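Local structure of SusD superfamily protein (Bacteroides thetaiotaomicron VPI-5482, 3HDX) at residues S16-V21 with A112-L117; F144-R149 with N468-Q473; S336-I341 with F354-V359; E382-L387 with V399-D404. The protein probably binds polysaccharide at the outer membrane as a SusD homologue, taking part in carbohydrate uptake and metabolism. One frame throughout, in Å; residues are numbered along the deposited sequence. Where two conformers were deposited one is given.

Contact 1 (S16-V21 with A112-L117); sequences SALMGV and AQVRAL
Leu-18 and Val-21, one turn apart on helix 11-30, meet Val-114 of helix 104-129 from two directions. The methyl CD1 of Leu-18 comes to 3.5 Å from CG1 of Val-114, a close methyl-to-methyl contact, and the same CG1 has CG2 of Val-21 at 3.9 Å. That one branch of Val-114 is therefore gripped by a leucine and a valine together. With CG of Leu-18 held anti to its backbone N (chi1 174°), the side chain swings over to the second helix although its CB does not aim there. Its other methyl, CD2, lies 4.0 Å from NE2 of Gln-113, and the two side chains cross at about a right angle. The two segments run nearly parallel, their axes 10.2 Å apart and inclined by 21°, a spacing bridged here by methyl groups from both sides, consistent with the mainly helical, TPR-related scaffold of the SusD family. One turn further on, CG1 of Val-21 reaches CD1 of Leu-117 at 3.8 Å, and the row of apolar groups continues. Cutting Leu-18 back to an alanine is likely to open a gap beside Val-114 CG1 and take away the methyl that lies against the Gln-113 amide. That amide is buried but satisfied: OE1 bonds to the hydroxyl of Tyr-22, NE2 to Tyr-109 O and the hydroxyl of Tyr-181. Together these three bonds fix the rotation of the amide beside the leucine. Helix 76-91 closes another part of the surroundings, with Phe-88 and Met-89 against Val-114.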
# COMPACT_ATOMS: atom_id res chain seq x y z
N SER A 16 -6.57 3.87 23.71
CA SER A 16 -6.64 5.13 22.97
C SER A 16 -5.32 5.45 22.23
O SER A 16 -5.34 5.84 21.06
CB SER A 16 -7.05 6.27 23.92
OG SER A 16 -7.07 7.49 23.19
N ALA A 17 -4.20 5.22 22.89
CA ALA A 17 -2.88 5.46 22.30
C ALA A 17 -2.63 4.51 21.12
O ALA A 17 -2.10 4.92 20.09
CB ALA A 17 -1.75 5.35 23.35
N LEU A 18 -3.00 3.24 21.28
CA LEU A 18 -2.81 2.25 20.20
C LEU A 18 -3.63 2.70 18.98
O LEU A 18 -3.12 2.76 17.84
CB LEU A 18 -3.27 0.84 20.64
CG LEU A 18 -3.24 -0.23 19.56
CD1 LEU A 18 -1.81 -0.42 19.02
CD2 LEU A 18 -3.89 -1.56 20.08
N MSE A 19 -4.91 3.02 19.21
CA MSE A 19 -5.78 3.47 18.10
C MSE A 19 -5.20 4.75 17.46
O MSE A 19 -5.30 4.95 16.24
CB MSE A 19 -7.24 3.61 18.54
CG MSE A 19 -7.85 2.27 19.05
SE MSE A 19 -7.58 0.71 17.92
CE MSE A 19 -7.83 -0.67 19.24
N GLY A 20 -4.54 5.59 18.27
CA GLY A 20 -3.88 6.77 17.76
C GLY A 20 -2.73 6.47 16.81
O GLY A 20 -2.56 7.20 15.84
N VAL A 21 -1.94 5.42 17.09
CA VAL A 21 -0.84 5.04 16.18
C VAL A 21 -1.44 4.59 14.82
O VAL A 21 -0.93 4.98 13.75
CB VAL A 21 0.10 3.99 16.77
CG1 VAL A 21 1.25 3.70 15.80
CG2 VAL A 21 0.65 4.47 18.15
N ALA A 112 3.51 -5.30 19.70
CA ALA A 112 3.79 -5.89 18.39
C ALA A 112 3.14 -5.08 17.25
O ALA A 112 3.76 -4.87 16.20
CB ALA A 112 3.38 -7.36 18.37
N GLN A 113 1.92 -4.60 17.47
CA GLN A 113 1.23 -3.77 16.49
C GLN A 113 1.95 -2.47 16.24
O GLN A 113 2.18 -2.12 15.08
CB GLN A 113 -0.21 -3.52 16.88
CG GLN A 113 -1.11 -4.76 16.79
CD GLN A 113 -2.43 -4.55 17.46
OE1 GLN A 113 -3.36 -3.98 16.89
NE2 GLN A 113 -2.53 -5.05 18.71
N VAL A 114 2.29 -1.74 17.33
CA VAL A 114 2.95 -0.43 17.13
C VAL A 114 4.34 -0.63 16.51
O VAL A 114 4.77 0.16 15.68
CB VAL A 114 2.97 0.48 18.38
CG1 VAL A 114 1.53 0.72 18.84
CG2 VAL A 114 3.84 -0.08 19.46
N ARG A 115 5.04 -1.69 16.91
CA ARG A 115 6.35 -2.00 16.35
C ARG A 115 6.20 -2.23 14.84
O ARG A 115 7.04 -1.74 14.05
CB ARG A 115 6.95 -3.26 17.02
CG ARG A 115 8.32 -3.59 16.59
CD ARG A 115 8.84 -4.86 17.16
NE ARG A 115 9.03 -4.89 18.59
CZ ARG A 115 10.11 -4.52 19.26
NH1 ARG A 115 11.09 -3.86 18.68
NH2 ARG A 115 10.15 -4.74 20.58
N ALA A 116 5.19 -3.01 14.44
CA ALA A 116 4.96 -3.30 13.02
C ALA A 116 4.55 -2.03 12.25
O ALA A 116 4.98 -1.86 11.10
CB ALA A 116 3.90 -4.42 12.87
N LEU A 117 3.72 -1.18 12.86
CA LEU A 117 3.32 0.06 12.21
C LEU A 117 4.51 0.98 11.98
O LEU A 117 4.63 1.63 10.93
CB LEU A 117 2.19 0.75 12.99
CG LEU A 117 0.82 0.07 12.97
CD1 LEU A 117 -0.09 0.62 14.09
CD2 LEU A 117 0.13 0.26 11.62

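Contact 2 (F144-R149 with N468-Q473); sequences FPSMPR and NSQIEQ
The Phe-144 ring carries CD of its neighbour Pro-145 on one face, offset toward the rim, while OD1 of Asn-468 approaches obliquely, 3.7 Å from Phe-144 CB; ring and amide planes stand 65° apart. Water 1 joins this corner, bonded to Phe-144 O and Asn-468 OD1. At the edge of the Arg-149 guanidinium, near its plane, NH1 donates to Glu-472 O over 2.8 Å, and NH2 bonds to Asp-131 O. The arginine chain bends at chi3 (68°) to bring NH1 there, its CG passing 3.9 Å from CD1 of Ile-471 in the conformer given. Without the guanidinium, as with a leucine here, the carbonyls of Glu-472 and Asp-131 would probably both lose this donor. In the amide plane of Gln-470, NE2 gives a nearly straight bond to OG of Ser-146 (3.1 Å, 166°) in the conformer given, so it may not be permanent. Water 2 takes protons from Arg-149 N and Glu-472 N and gives one to Gln-470 O.

Here the loop between helices 104-129 and 152-169 meets the chain leaving helix 462-467, which makes a type I turn from Asn-468 to Ile-471. Ile-465 of that helix supports Ile-471, Ile-464 O takes the Asn-468 amide, and Tyr-79 of helix 76-91 packs edge-to-face with Phe-144.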
# COMPACT_ATOMS: atom_id res chain seq x y z
N PHE A 144 13.48 17.62 16.36
CA PHE A 144 13.80 16.42 15.59
C PHE A 144 15.28 16.12 15.83
O PHE A 144 16.10 17.06 15.88
CB PHE A 144 13.52 16.62 14.11
CG PHE A 144 13.62 15.36 13.32
CD1 PHE A 144 12.59 14.44 13.38
CD2 PHE A 144 14.76 15.08 12.56
CE1 PHE A 144 12.68 13.21 12.68
CE2 PHE A 144 14.87 13.88 11.83
CZ PHE A 144 13.82 12.93 11.89
N PRO A 145 15.65 14.81 16.00
CA PRO A 145 17.07 14.53 16.25
C PRO A 145 18.01 15.09 15.18
O PRO A 145 17.68 15.03 13.99
CB PRO A 145 17.12 12.98 16.24
CG PRO A 145 15.73 12.60 16.74
CD PRO A 145 14.81 13.60 16.10
N SER A 146 19.16 15.62 15.63
CA SER A 146 20.17 16.18 14.73
C SER A 146 21.03 15.04 14.21
O SER A 146 21.97 14.55 14.88
CB SER A 146 21.04 17.23 15.41
OG SER A 146 21.98 17.73 14.48
N MSE A 147 20.69 14.60 12.99
CA MSE A 147 21.36 13.48 12.35
C MSE A 147 21.10 13.54 10.85
O MSE A 147 20.10 14.13 10.42
CB MSE A 147 20.82 12.15 12.95
CG MSE A 147 19.36 11.87 12.64
SE MSE A 147 18.75 10.11 13.12
CE MSE A 147 19.96 9.11 12.07
N PRO A 148 21.97 12.91 10.05
CA PRO A 148 21.75 12.89 8.64
C PRO A 148 20.69 11.83 8.24
O PRO A 148 20.19 11.04 9.05
CB PRO A 148 23.12 12.52 8.09
CG PRO A 148 23.66 11.60 9.15
CD PRO A 148 23.20 12.17 10.42
N ARG A 149 20.37 11.85 6.97
CA ARG A 149 19.59 10.78 6.37
C ARG A 149 20.44 9.51 6.48
O ARG A 149 21.69 9.54 6.31
CB ARG A 149 19.29 11.12 4.91
CG ARG A 149 18.43 12.37 4.78
CD ARG A 149 18.33 12.88 3.37
NE ARG A 149 17.56 11.95 2.55
CZ ARG A 149 17.46 11.99 1.24
NH1 ARG A 149 18.09 12.94 0.52
NH2 ARG A 149 16.78 11.03 0.62
N ASN A 468 16.76 21.40 9.82
CA ASN A 468 17.66 20.28 10.19
C ASN A 468 18.86 20.26 9.23
O ASN A 468 18.84 19.58 8.20
CB ASN A 468 16.87 18.94 10.10
CG ASN A 468 15.52 18.98 10.86
OD1 ASN A 468 15.50 18.97 12.08
ND2 ASN A 468 14.38 18.99 10.10
N SER A 469 19.93 20.99 9.60
CA SER A 469 21.08 21.21 8.72
C SER A 469 21.84 19.95 8.28
O SER A 469 22.56 20.00 7.28
CB SER A 469 22.08 22.22 9.34
OG SER A 469 22.68 21.67 10.49
N GLN A 470 21.68 18.82 8.98
CA GLN A 470 22.39 17.60 8.54
C GLN A 470 21.64 16.86 7.45
O GLN A 470 22.20 15.93 6.90
CB GLN A 470 22.63 16.65 9.71
CG GLN A 470 23.57 17.23 10.79
CD GLN A 470 24.25 16.11 11.55
OE1 GLN A 470 25.01 15.31 10.97
NE2 GLN A 470 23.99 16.03 12.82
N ILE A 471 20.39 17.27 7.15
CA ILE A 471 19.56 16.62 6.12
C ILE A 471 19.91 17.20 4.76
O ILE A 471 19.76 18.40 4.55
CB ILE A 471 18.06 16.85 6.38
CG1 ILE A 471 17.67 16.25 7.74
CG2 ILE A 471 17.18 16.21 5.28
CD1 ILE A 471 17.92 14.77 7.81
N GLU A 472 20.38 16.35 3.85
CA GLU A 472 20.81 16.74 2.50
C GLU A 472 19.72 16.43 1.48
O GLU A 472 19.04 15.42 1.55
CB GLU A 472 22.10 15.98 2.11
CG GLU A 472 22.77 16.41 0.79
CD GLU A 472 23.90 15.48 0.34
OE1 GLU A 472 24.03 14.35 0.88
OE2 GLU A 472 24.64 15.88 -0.58
N GLN A 473 19.57 17.31 0.50
CA GLN A 473 18.61 17.08 -0.55
C GLN A 473 19.08 15.92 -1.43
O GLN A 473 20.28 15.64 -1.55
CB GLN A 473 18.49 18.36 -1.41
CG GLN A 473 17.47 18.31 -2.54
CD GLN A 473 16.10 17.97 -2.06
OE1 GLN A 473 15.73 16.77 -1.99
NE2 GLN A 473 15.37 18.99 -1.60
O HOH W 1 17.48 18.42 13.79
O HOH W 2 21.49 13.86 5.07

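Contact 3 (S336-I341 with F354-V359); sequences SKIKII and FGSSIV
Ile-340 sets CG1 anti to its carbonyl carbon (chi1 -50°), which lays that branch against Ser-356, CG1 to CB 3.7 Å, and puts CG2 over the link from Gly-355 to Ser-356, 3.6 Å from Gly-355 C. In Ser-356 a chi1 of 49° directs the buried OG to Glu-277 and His-275, which both bond it. Its CB also meets CG2 of Ile-338, at 3.8 Å.

The backbones meet in a single beta bridge between Ile-341 and Phe-354. Gly-355 N donates to Ile-340 O at 2.9 Å (164°). The same oxygen takes a CA-H...O contact from Phe-354 CA at 3.2 Å and lies in the plane of the Phe-354 ring, at its edge. Ile-341 runs alongside that ring, CG1 to CE1 4.0 Å. This is plain structural packing: one isolated bridge between two irregular pieces of chain, in the C-terminal SusD-family region.

Glu-277 also accepts from Ile-340 N, so a single carboxylate ties both segments to helix 276-280. Ile-338 and Phe-354 pack on that helix, while Phe-247 of a loop touches Ile-338 and Ile-340. Beyond the bridge the second segment passes into strand 358-361, which forms a short two-stranded antiparallel sheet with strand 259-261.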
# COMPACT_ATOMS: atom_id res chain seq x y z
N SER A 336 -14.42 4.10 -11.84
CA SER A 336 -15.39 3.87 -10.78
C SER A 336 -15.13 2.62 -9.95
O SER A 336 -15.96 2.26 -9.11
CB SER A 336 -16.78 3.81 -11.44
OG SER A 336 -16.83 2.77 -12.40
N LYS A 337 -13.97 1.98 -10.13
CA LYS A 337 -13.63 0.76 -9.39
C LYS A 337 -13.89 0.91 -7.88
O LYS A 337 -14.45 0.02 -7.25
CB LYS A 337 -12.16 0.41 -9.63
CG LYS A 337 -11.65 -0.78 -8.88
CD LYS A 337 -10.16 -0.91 -9.04
CE LYS A 337 -9.62 -2.09 -8.22
NZ LYS A 337 -8.16 -2.41 -8.51
N ILE A 338 -13.38 2.01 -7.33
CA ILE A 338 -13.43 2.32 -5.90
C ILE A 338 -14.47 3.44 -5.76
O ILE A 338 -14.31 4.55 -6.31
CB ILE A 338 -12.04 2.71 -5.34
CG1 ILE A 338 -11.01 1.62 -5.69
CG2 ILE A 338 -12.15 3.00 -3.84
CD1 ILE A 338 -9.63 1.77 -5.08
N LYS A 339 -15.55 3.14 -5.04
CA LYS A 339 -16.74 4.02 -4.97
C LYS A 339 -17.55 3.84 -3.66
O LYS A 339 -18.73 3.47 -3.64
CB LYS A 339 -17.60 3.83 -6.23
CG LYS A 339 -18.00 2.40 -6.53
CD LYS A 339 -18.92 2.29 -7.76
CE LYS A 339 -19.22 0.86 -8.09
NZ LYS A 339 -17.97 0.13 -8.47
N ILE A 340 -16.85 4.09 -2.56
CA ILE A 340 -17.41 3.95 -1.21
C ILE A 340 -17.93 5.35 -0.81
O ILE A 340 -17.21 6.18 -0.23
CB ILE A 340 -16.39 3.38 -0.22
CG1 ILE A 340 -15.71 2.12 -0.78
CG2 ILE A 340 -17.08 3.06 1.09
CD1 ILE A 340 -16.66 0.98 -1.24
N ILE A 341 -19.18 5.62 -1.19
CA ILE A 341 -19.76 6.97 -1.06
C ILE A 341 -20.73 7.05 0.12
O ILE A 341 -21.69 6.29 0.15
CB ILE A 341 -20.47 7.38 -2.37
CG1 ILE A 341 -19.53 7.26 -3.59
CG2 ILE A 341 -21.05 8.85 -2.27
CD1 ILE A 341 -20.25 7.38 -4.96
N PHE A 354 -16.41 10.27 1.38
CA PHE A 354 -16.08 8.91 1.03
C PHE A 354 -15.61 8.11 2.24
O PHE A 354 -15.07 8.68 3.17
CB PHE A 354 -15.00 8.93 -0.04
CG PHE A 354 -15.36 9.78 -1.20
CD1 PHE A 354 -16.42 9.39 -2.03
CD2 PHE A 354 -14.71 11.01 -1.45
CE1 PHE A 354 -16.82 10.20 -3.11
CE2 PHE A 354 -15.09 11.80 -2.53
CZ PHE A 354 -16.15 11.41 -3.36
N GLY A 355 -15.83 6.80 2.19
CA GLY A 355 -15.47 5.88 3.27
C GLY A 355 -14.50 4.78 2.90
O GLY A 355 -14.32 3.85 3.68
N SER A 356 -13.89 4.85 1.72
CA SER A 356 -13.02 3.79 1.25
C SER A 356 -11.76 3.58 2.09
O SER A 356 -11.09 4.55 2.46
CB SER A 356 -12.57 4.05 -0.18
OG SER A 356 -12.09 5.36 -0.34
N SER A 357 -11.47 2.32 2.35
CA SER A 357 -10.25 1.93 3.04
C SER A 357 -9.09 1.96 2.06
O SER A 357 -9.26 1.70 0.85
CB SER A 357 -10.32 0.49 3.55
OG SER A 357 -11.30 0.27 4.53
N ILE A 358 -7.92 2.28 2.60
CA ILE A 358 -6.67 2.02 1.92
C ILE A 358 -6.42 0.50 2.01
O ILE A 358 -6.53 -0.10 3.11
CB ILE A 358 -5.50 2.79 2.56
CG1 ILE A 358 -5.65 4.29 2.37
CG2 ILE A 358 -4.14 2.28 2.00
CD1 ILE A 358 -4.78 5.10 3.31
N VAL A 359 -6.15 -0.13 0.87
CA VAL A 359 -5.82 -1.55 0.82
C VAL A 359 -4.38 -1.66 0.35
O VAL A 359 -4.09 -1.53 -0.85
CB VAL A 359 -6.75 -2.36 -0.05
CG1 VAL A 359 -6.29 -3.84 -0.10
CG2 VAL A 359 -8.24 -2.20 0.44

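Contact 4 (E382-L387 with V399-D404); sequences EAVSYL and VSFKKD
Val-384 projects its CB from helix 380-391 straight at the chain that leads into helix 401-405, and there its two methyls part company. CG1, anti to the backbone N (chi1 170°), rests on the backbone: it lies 3.3 Å from Val-399 O and 4.3 Å from Ser-400 CA, close packing of a methyl on a peptide group. From this branch the side chain of Val-399 is more distant, its CG2 being 4.4 Å away. The other methyl, CG2, drops to the start of the short helix and meets Phe-401 CB at 3.9 Å, the two side chains crossing at a slant. The phenylalanine carries on past the valine; its ring leads away from residues 382-387 and packs on Ser-380 and Thr-381 at the start of the same helix. One turn beyond Val-384, Leu-387 adds the remaining apolar touch, its CD2 4.0 Å from CG2 of Val-399.

The second segment also has a bond of its own. Ser-400 holds the N-cap position of helix 401-405, and its backbone N donates to OD2 of Asp-404 over 2.9 Å, at 158°, using the anti lone pair of that oxygen. Asp-404 also has Arg-397 as a salt-bridge partner through OD1, so its carboxylate ties the loop before the helix to its first turn.

Helix 380-391, the loop after it and the short helix 401-405 pack together, with helix 409-423 alongside: Leu-412 touches Val-384, Leu-387 and Phe-401 alike. Elsewhere Ala-383 and Tyr-386 pack against helix 363-376, and Val-399 N bonds to Asn-388 further along helix 380-391.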
# COMPACT_ATOMS: atom_id res chain seq x y z
N GLU A 382 7.05 -22.48 -12.49
CA GLU A 382 6.27 -22.40 -11.26
C GLU A 382 5.49 -21.08 -11.13
O GLU A 382 4.39 -21.05 -10.58
CB GLU A 382 7.19 -22.60 -10.06
CG GLU A 382 7.88 -23.98 -10.01
CD GLU A 382 8.97 -24.01 -8.97
OE1 GLU A 382 8.57 -23.81 -7.81
OE2 GLU A 382 10.17 -24.16 -9.30
N ALA A 383 6.04 -19.98 -11.67
CA ALA A 383 5.37 -18.69 -11.61
C ALA A 383 4.02 -18.69 -12.33
O ALA A 383 3.07 -18.02 -11.90
CB ALA A 383 6.28 -17.61 -12.21
N VAL A 384 3.95 -19.45 -13.42
CA VAL A 384 2.75 -19.47 -14.27
C VAL A 384 1.52 -19.89 -13.51
O VAL A 384 0.46 -19.29 -13.70
CB VAL A 384 2.98 -20.34 -15.56
CG1 VAL A 384 1.67 -20.56 -16.32
CG2 VAL A 384 4.04 -19.70 -16.48
N SER A 385 1.64 -20.90 -12.63
CA SER A 385 0.45 -21.34 -11.88
C SER A 385 -0.13 -20.20 -11.02
O SER A 385 -1.32 -20.04 -10.97
CB SER A 385 0.72 -22.56 -11.01
OG SER A 385 1.59 -22.25 -9.96
N TYR A 386 0.73 -19.37 -10.44
CA TYR A 386 0.28 -18.24 -9.60
C TYR A 386 -0.36 -17.13 -10.45
O TYR A 386 -1.38 -16.58 -10.07
CB TYR A 386 1.42 -17.74 -8.71
CG TYR A 386 1.84 -18.87 -7.79
CD1 TYR A 386 1.01 -19.29 -6.77
CD2 TYR A 386 3.07 -19.52 -7.96
CE1 TYR A 386 1.37 -20.39 -5.93
CE2 TYR A 386 3.44 -20.57 -7.16
CZ TYR A 386 2.59 -21.01 -6.14
OH TYR A 386 3.01 -22.09 -5.39
N LEU A 387 0.25 -16.82 -11.57
CA LEU A 387 -0.33 -15.88 -12.54
C LEU A 387 -1.73 -16.35 -12.95
O LEU A 387 -2.68 -15.56 -12.96
CB LEU A 387 0.56 -15.77 -13.79
CG LEU A 387 0.04 -14.83 -14.89
CD1 LEU A 387 -0.25 -13.40 -14.37
CD2 LEU A 387 0.98 -14.79 -16.10
N VAL A 399 -2.73 -19.44 -19.20
CA VAL A 399 -1.58 -19.37 -20.06
C VAL A 399 -0.56 -20.44 -19.69
O VAL A 399 -0.62 -21.02 -18.62
CB VAL A 399 -0.91 -17.97 -20.08
CG1 VAL A 399 -1.88 -16.93 -20.72
CG2 VAL A 399 -0.47 -17.55 -18.63
N SER A 400 0.33 -20.72 -20.64
CA SER A 400 1.41 -21.68 -20.42
C SER A 400 2.72 -21.08 -20.89
O SER A 400 2.81 -20.31 -21.86
CB SER A 400 1.10 -23.02 -21.07
OG SER A 400 1.09 -22.87 -22.46
N PHE A 401 3.79 -21.46 -20.19
CA PHE A 401 5.10 -20.86 -20.44
C PHE A 401 5.62 -21.06 -21.89
O PHE A 401 6.07 -20.09 -22.51
CB PHE A 401 6.09 -21.35 -19.36
CG PHE A 401 7.40 -20.61 -19.30
CD1 PHE A 401 7.46 -19.21 -19.42
CD2 PHE A 401 8.60 -21.29 -19.03
CE1 PHE A 401 8.66 -18.53 -19.34
CE2 PHE A 401 9.82 -20.57 -18.90
CZ PHE A 401 9.84 -19.21 -19.06
N LYS A 402 5.50 -22.28 -22.42
CA LYS A 402 5.99 -22.53 -23.80
C LYS A 402 5.10 -21.94 -24.87
O LYS A 402 5.56 -21.11 -25.68
CB LYS A 402 6.21 -24.03 -24.03
CG LYS A 402 6.81 -24.35 -25.38
CD LYS A 402 7.08 -25.87 -25.47
CE LYS A 402 7.45 -26.27 -26.89
NZ LYS A 402 8.58 -25.47 -27.49
N LYS A 403 3.83 -22.29 -24.84
CA LYS A 403 2.88 -21.84 -25.87
C LYS A 403 2.70 -20.33 -25.92
O LYS A 403 2.68 -19.75 -27.01
CB LYS A 403 1.51 -22.51 -25.68
CG LYS A 403 0.47 -22.23 -26.77
CD LYS A 403 -0.86 -22.88 -26.42
CE LYS A 403 -1.40 -22.23 -25.15
NZ LYS A 403 -2.70 -22.79 -24.68
N ASP A 404 2.59 -19.70 -24.74
CA ASP A 404 2.29 -18.25 -24.68
C ASP A 404 3.47 -17.32 -24.50
O ASP A 404 3.37 -16.13 -24.86
CB ASP A 404 1.22 -18.01 -23.63
CG ASP A 404 -0.02 -18.78 -23.92
OD1 ASP A 404 -0.50 -18.65 -25.07
OD2 ASP A 404 -0.57 -19.47 -23.06

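Contacts 1 and 3 are buried, contact 4 is partly so, and contact 2 lies at the surface. Contacts 1 and 4 both rest on apolar side chains, but contact 1 joins two long helices distant in sequence, whereas contact 4 folds a short helix back on its near neighbour. Contact 3 depends on a backbone bridge between loops, and contact 2 on side-chain bonds and waters, as suits its exposed place. No two contacts share a helix or strand, though the first segment of contact 2 follows, as a loop, the helix 104-129 used by contact 1. Contact 2 spans the chain most widely, joining N-terminal and C-terminal SusD regions; its centre lies about 48 Å from that of contact 4.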